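Local coordinates for nucleoporin NUP82 (PDB 3PBP), which serves as a structural constituent of the nuclear pore complex, represented here by its N-terminal domain, which contains the region that interacts with NUP116, at residues F187-C196 with F206-L216; Q160-K168 with E275-G283. The protein carries 1 engineered substitution. All coordinates share one frame; numbering follows the deposited sequence.

Contact 1. Residues F187-C196 with F206-L216; sequences FSKDGLTLYC and FAFYPFLPSVL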
loop_
_atom_site.group_PDB
_atom_site.type_symbol
_atom_site.label_atom_id
_atom_site.label_comp_id
_atom_site.label_asym_id
_atom_site.label_seq_id
_atom_site.Cartn_x
_atom_site.Cartn_y
_atom_site.Cartn_z
ATOM N N PHE A 187 1.104 1.302 6.603
ATOM C CA PHE A 187 -0.090 1.972 7.071
ATOM C C PHE A 187 0.214 3.399 7.510
ATOM O O PHE A 187 1.263 3.690 8.078
ATOM C CB PHE A 187 -0.692 1.217 8.251
ATOM C CG PHE A 187 -1.673 0.155 7.863
ATOM C CD1 PHE A 187 -2.998 0.477 7.584
ATOM C CD2 PHE A 187 -1.274 -1.181 7.778
ATOM C CE1 PHE A 187 -3.929 -0.525 7.219
ATOM C CE2 PHE A 187 -2.199 -2.187 7.413
ATOM C CZ PHE A 187 -3.529 -1.853 7.134
ATOM N N SER A 188 -0.722 4.286 7.226
ATOM C CA SER A 188 -0.600 5.659 7.638
ATOM C C SER A 188 -0.841 5.643 9.140
ATOM O O SER A 188 -1.481 4.729 9.653
ATOM C CB SER A 188 -1.671 6.501 6.969
ATOM O OG SER A 188 -1.708 7.779 7.565
ATOM N N LYS A 189 -0.351 6.646 9.852
ATOM C CA LYS A 189 -0.550 6.667 11.287
ATOM C C LYS A 189 -1.978 7.085 11.634
ATOM O O LYS A 189 -2.347 7.174 12.805
ATOM C CB LYS A 189 0.489 7.587 11.949
ATOM C CG LYS A 189 1.928 7.040 11.886
ATOM C CD LYS A 189 2.083 5.740 12.661
ATOM C CE LYS A 189 3.430 5.041 12.441
ATOM N NZ LYS A 189 3.479 4.197 11.189
ATOM N N ASP A 190 -2.784 7.334 10.605
ATOM C CA ASP A 190 -4.189 7.699 10.805
ATOM C C ASP A 190 -4.935 6.393 11.130
ATOM O O ASP A 190 -5.980 6.397 11.789
ATOM C CB ASP A 190 -4.769 8.343 9.530
ATOM C CG ASP A 190 -5.103 7.308 8.424
ATOM O OD1 ASP A 190 -4.349 6.315 8.267
ATOM O OD2 ASP A 190 -6.115 7.495 7.695
ATOM N N GLY A 191 -4.387 5.277 10.657
ATOM C CA GLY A 191 -4.987 3.983 10.916
ATOM C C GLY A 191 -6.007 3.526 9.889
ATOM O O GLY A 191 -6.317 2.327 9.825
ATOM N N LEU A 192 -6.515 4.461 9.082
ATOM C CA LEU A 192 -7.524 4.148 8.069
ATOM C C LEU A 192 -6.988 4.103 6.633
ATOM O O LEU A 192 -7.726 3.769 5.700
ATOM C CB LEU A 192 -8.645 5.183 8.143
ATOM C CG LEU A 192 -9.160 5.478 9.557
ATOM C CD1 LEU A 192 -10.041 6.712 9.543
ATOM C CD2 LEU A 192 -9.922 4.256 10.096
ATOM N N THR A 193 -5.708 4.421 6.456
ATOM C CA THR A 193 -5.120 4.466 5.122
ATOM C C THR A 193 -3.966 3.514 4.902
ATOM O O THR A 193 -3.109 3.370 5.763
ATOM C CB THR A 193 -4.616 5.889 4.816
ATOM O OG1 THR A 193 -5.715 6.809 4.862
ATOM C CG2 THR A 193 -3.975 5.943 3.448
ATOM N N LEU A 194 -3.933 2.879 3.738
ATOM C CA LEU A 194 -2.845 1.968 3.415
ATOM C C LEU A 194 -2.088 2.499 2.193
ATOM O O LEU A 194 -2.646 2.600 1.101
ATOM C CB LEU A 194 -3.389 0.561 3.136
ATOM C CG LEU A 194 -2.353 -0.486 2.743
ATOM C CD1 LEU A 194 -1.353 -0.686 3.885
ATOM C CD2 LEU A 194 -3.060 -1.797 2.397
ATOM N N TYR A 195 -0.823 2.861 2.392
ATOM C CA TYR A 195 0.017 3.373 1.313
ATOM C C TYR A 195 0.734 2.215 0.618
ATOM O O TYR A 195 1.241 1.317 1.282
ATOM C CB TYR A 195 1.078 4.336 1.860
ATOM C CG TYR A 195 0.582 5.688 2.299
ATOM C CD1 TYR A 195 0.113 6.612 1.381
ATOM C CD2 TYR A 195 0.644 6.062 3.638
ATOM C CE1 TYR A 195 -0.277 7.884 1.779
ATOM C CE2 TYR A 195 0.258 7.327 4.052
ATOM C CZ TYR A 195 -0.201 8.236 3.114
ATOM O OH TYR A 195 -0.563 9.499 3.514
ATOM N N CYS A 196 0.786 2.250 -0.707
ATOM C CA CYS A 196 1.458 1.210 -1.486
ATOM C C CYS A 196 2.530 1.835 -2.338
ATOM O O CYS A 196 2.278 2.829 -3.009
ATOM C CB CYS A 196 0.474 0.509 -2.420
ATOM S SG CYS A 196 -0.908 -0.245 -1.550
ATOM N N PHE A 206 0.472 4.804 -4.064
ATOM C CA PHE A 206 -0.962 4.698 -4.234
ATOM C C PHE A 206 -1.506 4.548 -2.830
ATOM O O PHE A 206 -0.735 4.407 -1.867
ATOM C CB PHE A 206 -1.330 3.486 -5.096
ATOM C CG PHE A 206 -0.913 3.621 -6.538
ATOM C CD1 PHE A 206 0.432 3.516 -6.908
ATOM C CD2 PHE A 206 -1.850 3.913 -7.515
ATOM C CE1 PHE A 206 0.832 3.706 -8.235
ATOM C CE2 PHE A 206 -1.457 4.105 -8.844
ATOM C CZ PHE A 206 -0.114 4.003 -9.200
ATOM N N ALA A 207 -2.825 4.591 -2.691
ATOM C CA ALA A 207 -3.387 4.460 -1.364
ATOM C C ALA A 207 -4.812 3.971 -1.347
ATOM O O ALA A 207 -5.603 4.288 -2.226
ATOM C CB ALA A 207 -3.289 5.785 -0.635
ATOM N N PHE A 208 -5.112 3.170 -0.333
ATOM C CA PHE A 208 -6.442 2.632 -0.105
ATOM C C PHE A 208 -7.012 3.432 1.076
ATOM O O PHE A 208 -6.488 3.383 2.190
ATOM C CB PHE A 208 -6.349 1.159 0.272
ATOM C CG PHE A 208 -6.026 0.265 -0.866
ATOM C CD1 PHE A 208 -7.024 -0.141 -1.752
ATOM C CD2 PHE A 208 -4.731 -0.197 -1.050
ATOM C CE1 PHE A 208 -6.730 -1.002 -2.810
ATOM C CE2 PHE A 208 -4.417 -1.057 -2.100
ATOM C CZ PHE A 208 -5.423 -1.463 -2.985
ATOM N N TYR A 209 -8.068 4.190 0.821
ATOM C CA TYR A 209 -8.698 4.987 1.862
ATOM C C TYR A 209 -10.201 4.893 1.646
ATOM O O TYR A 209 -10.722 5.421 0.664
ATOM C CB TYR A 209 -8.237 6.448 1.768
ATOM C CG TYR A 209 -8.760 7.317 2.897
ATOM C CD1 TYR A 209 -8.715 6.868 4.216
ATOM C CD2 TYR A 209 -9.304 8.586 2.651
ATOM C CE1 TYR A 209 -9.197 7.653 5.265
ATOM C CE2 TYR A 209 -9.786 9.380 3.695
ATOM C CZ TYR A 209 -9.731 8.907 5.001
ATOM O OH TYR A 209 -10.198 9.679 6.051
ATOM N N PRO A 210 -10.927 4.229 2.567
ATOM C CA PRO A 210 -10.449 3.576 3.790
ATOM C C PRO A 210 -9.993 2.123 3.586
ATOM O O PRO A 210 -10.441 1.453 2.666
ATOM C CB PRO A 210 -11.679 3.632 4.666
ATOM C CG PRO A 210 -12.746 3.195 3.652
ATOM C CD PRO A 210 -12.384 4.015 2.411
ATOM N N PHE A 211 -9.107 1.639 4.452
ATOM C CA PHE A 211 -8.658 0.245 4.381
ATOM C C PHE A 211 -9.004 -0.283 5.769
ATOM O O PHE A 211 -8.165 -0.315 6.667
ATOM C CB PHE A 211 -7.156 0.154 4.156
ATOM C CG PHE A 211 -6.693 -1.216 3.776
ATOM C CD1 PHE A 211 -6.716 -1.624 2.447
ATOM C CD2 PHE A 211 -6.212 -2.091 4.735
ATOM C CE1 PHE A 211 -6.263 -2.879 2.086
ATOM C CE2 PHE A 211 -5.759 -3.346 4.383
ATOM C CZ PHE A 211 -5.783 -3.742 3.057
ATOM N N LEU A 212 -10.246 -0.709 5.930
ATOM C CA LEU A 212 -10.744 -1.143 7.226
ATOM C C LEU A 212 -10.824 -2.629 7.519
ATOM O O LEU A 212 -11.044 -3.444 6.634
ATOM C CB LEU A 212 -12.129 -0.524 7.430
ATOM C CG LEU A 212 -12.219 0.945 6.989
ATOM C CD1 LEU A 212 -13.655 1.317 6.688
ATOM C CD2 LEU A 212 -11.641 1.832 8.060
ATOM N N PRO A 213 -10.635 -2.999 8.794
ATOM C CA PRO A 213 -10.700 -4.399 9.229
ATOM C C PRO A 213 -12.197 -4.678 9.459
ATOM O O PRO A 213 -13.019 -3.816 9.165
ATOM C CB PRO A 213 -9.876 -4.386 10.517
ATOM C CG PRO A 213 -10.219 -3.074 11.096
ATOM C CD PRO A 213 -10.185 -2.130 9.899
ATOM N N SER A 214 -12.568 -5.848 9.968
ATOM C CA SER A 214 -13.991 -6.142 10.184
ATOM C C SER A 214 -14.510 -5.496 11.469
ATOM O O SER A 214 -15.719 -5.263 11.619
ATOM C CB SER A 214 -14.212 -7.645 10.259
ATOM O OG SER A 214 -13.673 -8.139 11.474
ATOM N N VAL A 215 -13.598 -5.222 12.400
ATOM C CA VAL A 215 -13.954 -4.584 13.666
ATOM C C VAL A 215 -12.851 -3.574 13.947
ATOM O O VAL A 215 -11.755 -3.930 14.379
ATOM C CB VAL A 215 -14.039 -5.606 14.820
ATOM C CG1 VAL A 215 -14.398 -4.914 16.103
ATOM C CG2 VAL A 215 -15.060 -6.662 14.491
ATOM N N LEU A 216 -13.165 -2.311 13.694
ATOM C CA LEU A 216 -12.227 -1.215 13.846
ATOM C C LEU A 216 -11.982 -0.698 15.259
ATOM O O LEU A 216 -12.928 -0.381 15.992
ATOM C CB LEU A 216 -12.696 -0.064 12.969
ATOM C CG LEU A 216 -11.818 1.172 12.827
ATOM C CD1 LEU A 216 -10.597 0.852 11.992
ATOM C CD2 LEU A 216 -12.649 2.281 12.171
#
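L194 projects from an antiparallel β hairpin of a β-propeller blade and lays CD2 over the face of the F211 ring, 3.4 Å from the ring centroid, in a CH-π contact. F211 has its CG anti to the backbone N (chi1 -167°), which turns the ring in against L194. The other leucine methyl, CD1, lies over the centre of the F187 ring. The rings also meet directly, F187 CZ lying 3.6 Å from F211 CD2, planes 67° apart. Without the F211 ring, as with an alanine here, L194 CD2 would probably face a gap and F187 would lose a neighbour. On the same face of the hairpin, the sulfur of C196 sits at the edge of the F208 ring, with SG 3.6 Å from CE2.

L194 with F208 and C196 with F206 form hydrogen-bonded pairs, while A207 meets Y195 on the other face. A cis peptide precedes P210, and F211 N donates to L192 O (2.8 Å). L192 CD2 packs 3.6 Å from L212 CD2. Further out, I151, M153 and V143 of the preceding blade border F211.

The type I turn S188-G191 precedes the strand, and D190 ties it to T193, just before L194. OD1 of D190 accepts from T193 N, an Asx motif, and T193 OG1 donates to D190 OD2 (2.9 Å) from the syn side, 35° out of the carboxylate plane.

Contact 2. Residues Q160-K168 with E275-G283; sequences QEKPIVLNK and EYRLAKVQG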
loop_
_atom_site.group_PDB
_atom_site.type_symbol
_atom_site.label_atom_id
_atom_site.label_comp_id
_atom_site.label_asym_id
_atom_site.label_seq_id
_atom_site.Cartn_x
_atom_site.Cartn_y
_atom_site.Cartn_z
ATOM N N GLN A 160 -16.489 -17.304 9.760
ATOM C CA GLN A 160 -17.760 -16.904 9.151
ATOM C C GLN A 160 -17.516 -15.590 8.402
ATOM O O GLN A 160 -18.431 -14.786 8.210
ATOM C CB GLN A 160 -18.819 -16.684 10.230
ATOM C CG GLN A 160 -18.765 -17.693 11.366
ATOM C CD GLN A 160 -19.712 -17.334 12.502
ATOM O OE1 GLN A 160 -19.724 -16.192 12.978
ATOM N NE2 GLN A 160 -20.506 -18.309 12.949
ATOM N N GLU A 161 -16.261 -15.388 8.003
ATOM C CA GLU A 161 -15.823 -14.203 7.276
ATOM C C GLU A 161 -14.948 -14.646 6.112
ATOM O O GLU A 161 -13.851 -15.159 6.322
ATOM C CB GLU A 161 -15.011 -13.291 8.199
ATOM C CG GLU A 161 -15.849 -12.519 9.204
ATOM C CD GLU A 161 -16.109 -11.080 8.769
ATOM O OE1 GLU A 161 -16.417 -10.849 7.578
ATOM O OE2 GLU A 161 -16.014 -10.178 9.628
ATOM N N LYS A 162 -15.437 -14.468 4.889
ATOM C CA LYS A 162 -14.660 -14.856 3.720
ATOM C C LYS A 162 -13.638 -13.763 3.498
ATOM O O LYS A 162 -13.989 -12.587 3.436
ATOM C CB LYS A 162 -15.571 -15.000 2.504
ATOM C CG LYS A 162 -16.796 -15.848 2.816
ATOM C CD LYS A 162 -17.497 -16.390 1.573
ATOM C CE LYS A 162 -18.634 -17.338 1.977
ATOM N NZ LYS A 162 -19.138 -18.145 0.826
ATOM N N PRO A 163 -12.351 -14.131 3.385
ATOM C CA PRO A 163 -11.306 -13.122 3.177
ATOM C C PRO A 163 -11.660 -12.077 2.120
ATOM O O PRO A 163 -12.360 -12.371 1.154
ATOM C CB PRO A 163 -10.072 -13.962 2.813
ATOM C CG PRO A 163 -10.652 -15.235 2.280
ATOM C CD PRO A 163 -11.809 -15.486 3.207
ATOM N N ILE A 164 -11.200 -10.847 2.321
ATOM C CA ILE A 164 -11.475 -9.790 1.369
ATOM C C ILE A 164 -10.250 -9.563 0.506
ATOM O O ILE A 164 -9.133 -9.422 1.010
ATOM C CB ILE A 164 -11.861 -8.499 2.077
ATOM C CG1 ILE A 164 -13.102 -8.754 2.927
ATOM C CG2 ILE A 164 -12.107 -7.386 1.047
ATOM C CD1 ILE A 164 -13.778 -7.510 3.381
ATOM N N VAL A 165 -10.464 -9.546 -0.802
ATOM C CA VAL A 165 -9.364 -9.361 -1.718
ATOM C C VAL A 165 -9.511 -8.058 -2.463
ATOM O O VAL A 165 -10.503 -7.833 -3.159
ATOM C CB VAL A 165 -9.283 -10.518 -2.726
ATOM C CG1 VAL A 165 -8.128 -10.293 -3.684
ATOM C CG2 VAL A 165 -9.104 -11.829 -1.982
ATOM N N LEU A 166 -8.509 -7.202 -2.305
ATOM C CA LEU A 166 -8.497 -5.910 -2.955
ATOM C C LEU A 166 -7.412 -5.924 -3.999
ATOM O O LEU A 166 -6.483 -6.732 -3.917
ATOM C CB LEU A 166 -8.228 -4.802 -1.937
ATOM C CG LEU A 166 -9.177 -4.737 -0.737
ATOM C CD1 LEU A 166 -9.043 -3.388 -0.074
ATOM C CD2 LEU A 166 -10.613 -4.932 -1.181
ATOM N N ASN A 167 -7.532 -5.007 -4.960
ATOM C CA ASN A 167 -6.600 -4.862 -6.081
ATOM C C ASN A 167 -6.540 -6.167 -6.886
ATOM O O ASN A 167 -5.464 -6.669 -7.219
ATOM C CB ASN A 167 -5.195 -4.447 -5.589
ATOM C CG ASN A 167 -4.367 -3.768 -6.681
ATOM O OD1 ASN A 167 -4.857 -2.886 -7.392
ATOM N ND2 ASN A 167 -3.108 -4.167 -6.809
ATOM N N LYS A 168 -7.722 -6.706 -7.189
ATOM C CA LYS A 168 -7.844 -7.946 -7.946
ATOM C C LYS A 168 -7.336 -7.748 -9.367
ATOM O O LYS A 168 -7.368 -6.632 -9.903
ATOM C CB LYS A 168 -9.303 -8.392 -8.003
ATOM C CG LYS A 168 -9.953 -8.635 -6.659
ATOM C CD LYS A 168 -11.418 -8.984 -6.845
ATOM C CE LYS A 168 -12.195 -8.882 -5.537
ATOM N NZ LYS A 168 -13.676 -8.949 -5.746
ATOM N N GLU A 275 -19.501 -4.569 3.058
ATOM C CA GLU A 275 -19.772 -3.650 1.955
ATOM C C GLU A 275 -18.832 -2.450 1.934
ATOM O O GLU A 275 -18.350 -2.060 0.871
ATOM C CB GLU A 275 -21.223 -3.159 2.008
ATOM C CG GLU A 275 -22.269 -4.275 1.910
ATOM C CD GLU A 275 -22.601 -4.921 3.261
ATOM O OE1 GLU A 275 -23.166 -4.220 4.129
ATOM O OE2 GLU A 275 -22.302 -6.125 3.453
ATOM N N TYR A 276 -18.564 -1.881 3.111
ATOM C CA TYR A 276 -17.691 -0.711 3.234
ATOM C C TYR A 276 -16.205 -1.026 3.195
ATOM O O TYR A 276 -15.383 -0.122 3.257
ATOM C CB TYR A 276 -17.976 0.037 4.536
ATOM C CG TYR A 276 -19.419 0.423 4.720
ATOM C CD1 TYR A 276 -20.330 -0.461 5.290
ATOM C CD2 TYR A 276 -19.878 1.676 4.320
ATOM C CE1 TYR A 276 -21.663 -0.103 5.458
ATOM C CE2 TYR A 276 -21.209 2.043 4.484
ATOM C CZ TYR A 276 -22.096 1.153 5.052
ATOM O OH TYR A 276 -23.413 1.519 5.205
ATOM N N ARG A 277 -15.855 -2.299 3.087
ATOM C CA ARG A 277 -14.451 -2.674 3.074
ATOM C C ARG A 277 -13.844 -2.867 1.693
ATOM O O ARG A 277 -12.618 -2.995 1.564
ATOM C CB ARG A 277 -14.252 -3.928 3.918
ATOM C CG ARG A 277 -14.747 -3.752 5.334
ATOM C CD ARG A 277 -13.832 -4.436 6.295
ATOM N NE ARG A 277 -14.153 -5.846 6.457
ATOM C CZ ARG A 277 -13.235 -6.794 6.586
ATOM N NH1 ARG A 277 -11.945 -6.479 6.553
ATOM N NH2 ARG A 277 -13.605 -8.048 6.787
ATOM N N LEU A 278 -14.690 -2.896 0.663
ATOM C CA LEU A 278 -14.205 -3.053 -0.706
ATOM C C LEU A 278 -13.922 -1.669 -1.263
ATOM O O LEU A 278 -14.837 -0.940 -1.628
ATOM C CB LEU A 278 -15.254 -3.761 -1.564
ATOM C CG LEU A 278 -15.514 -5.223 -1.195
ATOM C CD1 LEU A 278 -16.744 -5.736 -1.926
ATOM C CD2 LEU A 278 -14.283 -6.059 -1.535
ATOM N N ALA A 279 -12.652 -1.295 -1.319
ATOM C CA ALA A 279 -12.304 0.020 -1.813
ATOM C C ALA A 279 -11.266 -0.052 -2.915
ATOM O O ALA A 279 -10.352 -0.876 -2.869
ATOM C CB ALA A 279 -11.791 0.862 -0.676
ATOM N N LYS A 280 -11.403 0.815 -3.910
ATOM C CA LYS A 280 -10.456 0.835 -5.005
ATOM C C LYS A 280 -9.333 1.826 -4.750
ATOM O O LYS A 280 -9.551 2.918 -4.208
ATOM C CB LYS A 280 -11.170 1.157 -6.320
ATOM C CG LYS A 280 -11.985 0.000 -6.844
ATOM C CD LYS A 280 -12.503 0.251 -8.241
ATOM C CE LYS A 280 -13.246 -0.979 -8.768
ATOM N NZ LYS A 280 -13.777 -0.812 -10.162
ATOM N N VAL A 281 -8.129 1.430 -5.148
ATOM C CA VAL A 281 -6.940 2.249 -4.978
ATOM C C VAL A 281 -7.032 3.637 -5.572
ATOM O O VAL A 281 -7.631 3.852 -6.623
ATOM C CB VAL A 281 -5.704 1.610 -5.610
ATOM C CG1 VAL A 281 -4.602 1.489 -4.561
ATOM C CG2 VAL A 281 -6.059 0.271 -6.213
ATOM N N GLN A 282 -6.414 4.573 -4.867
ATOM C CA GLN A 282 -6.338 5.958 -5.294
ATOM C C GLN A 282 -4.873 6.152 -5.712
ATOM O O GLN A 282 -3.990 5.425 -5.229
ATOM C CB GLN A 282 -6.682 6.894 -4.136
ATOM C CG GLN A 282 -8.069 6.731 -3.605
ATOM C CD GLN A 282 -8.469 7.866 -2.685
ATOM O OE1 GLN A 282 -8.196 9.036 -2.969
ATOM N NE2 GLN A 282 -9.139 7.536 -1.584
ATOM N N GLY A 283 -4.618 7.103 -6.608
ATOM C CA GLY A 283 -3.258 7.335 -7.059
ATOM C C GLY A 283 -3.068 7.324 -8.569
ATOM O O GLY A 283 -4.009 7.052 -9.321
#
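R277 turns one face of its guanidinium group to I164, whose CD1 stands 3.3 Å above the plane, over its centre. Bends at chi2 and chi3 (the latter -85°) fold the arginine chain back so that the guanidinium lies against the same methyl that CB touches. E161 approaches the guanidinium at its edge, OE1 lying 4.0 Å from NH2, too far for a salt bridge, and the carboxylate stands at 78° to the guanidinium plane; NH1 is instead hydrogen-bonded to L212 O. The next residue, L278, uses a single methyl against two partners: CD2 lies 3.6 Å from I164 CG2 and 3.9 Å from L166 CD2. A279 takes part through its carbonyl, with O 4.0 Å from L166 CD1. Further on, V281 places CG2 3.6 Å from N167 OD1; the amide of N167 is positioned by ND2 bonds to the carbonyls of D149 and V179.

Although the two segments run only 9° apart in direction, no hydrogen bond joins them, so 275-283 does not extend the sheet. It is a connecting segment packed by side chains along strand 164-166, the outermost strand of a four-stranded antiparallel sheet of the kind that forms one blade of a β-propeller.

In the fold
The two contacts have centres about 11 Å apart, and they meet where successive propeller blades adjoin. The hairpin part of contact 1 belongs to the three-stranded sheet 182-208, while 209-216 runs on into strand 215-217; contact 2 involves the outer strand of the four-stranded sheet before it. Segment 275-283, one half of contact 2, also reaches contact 1. Its Q282 N lies 2.8 Å from A207 O, a probable hydrogen bond to the hairpin, and R277 reaches the loop after the hairpin. V281 also packs on F206 and F208. In sequence, contact 1 falls within the 106 residues separating the two segments of contact 2, so the chain returns past the hairpin after the helices 220-235 and 243-262.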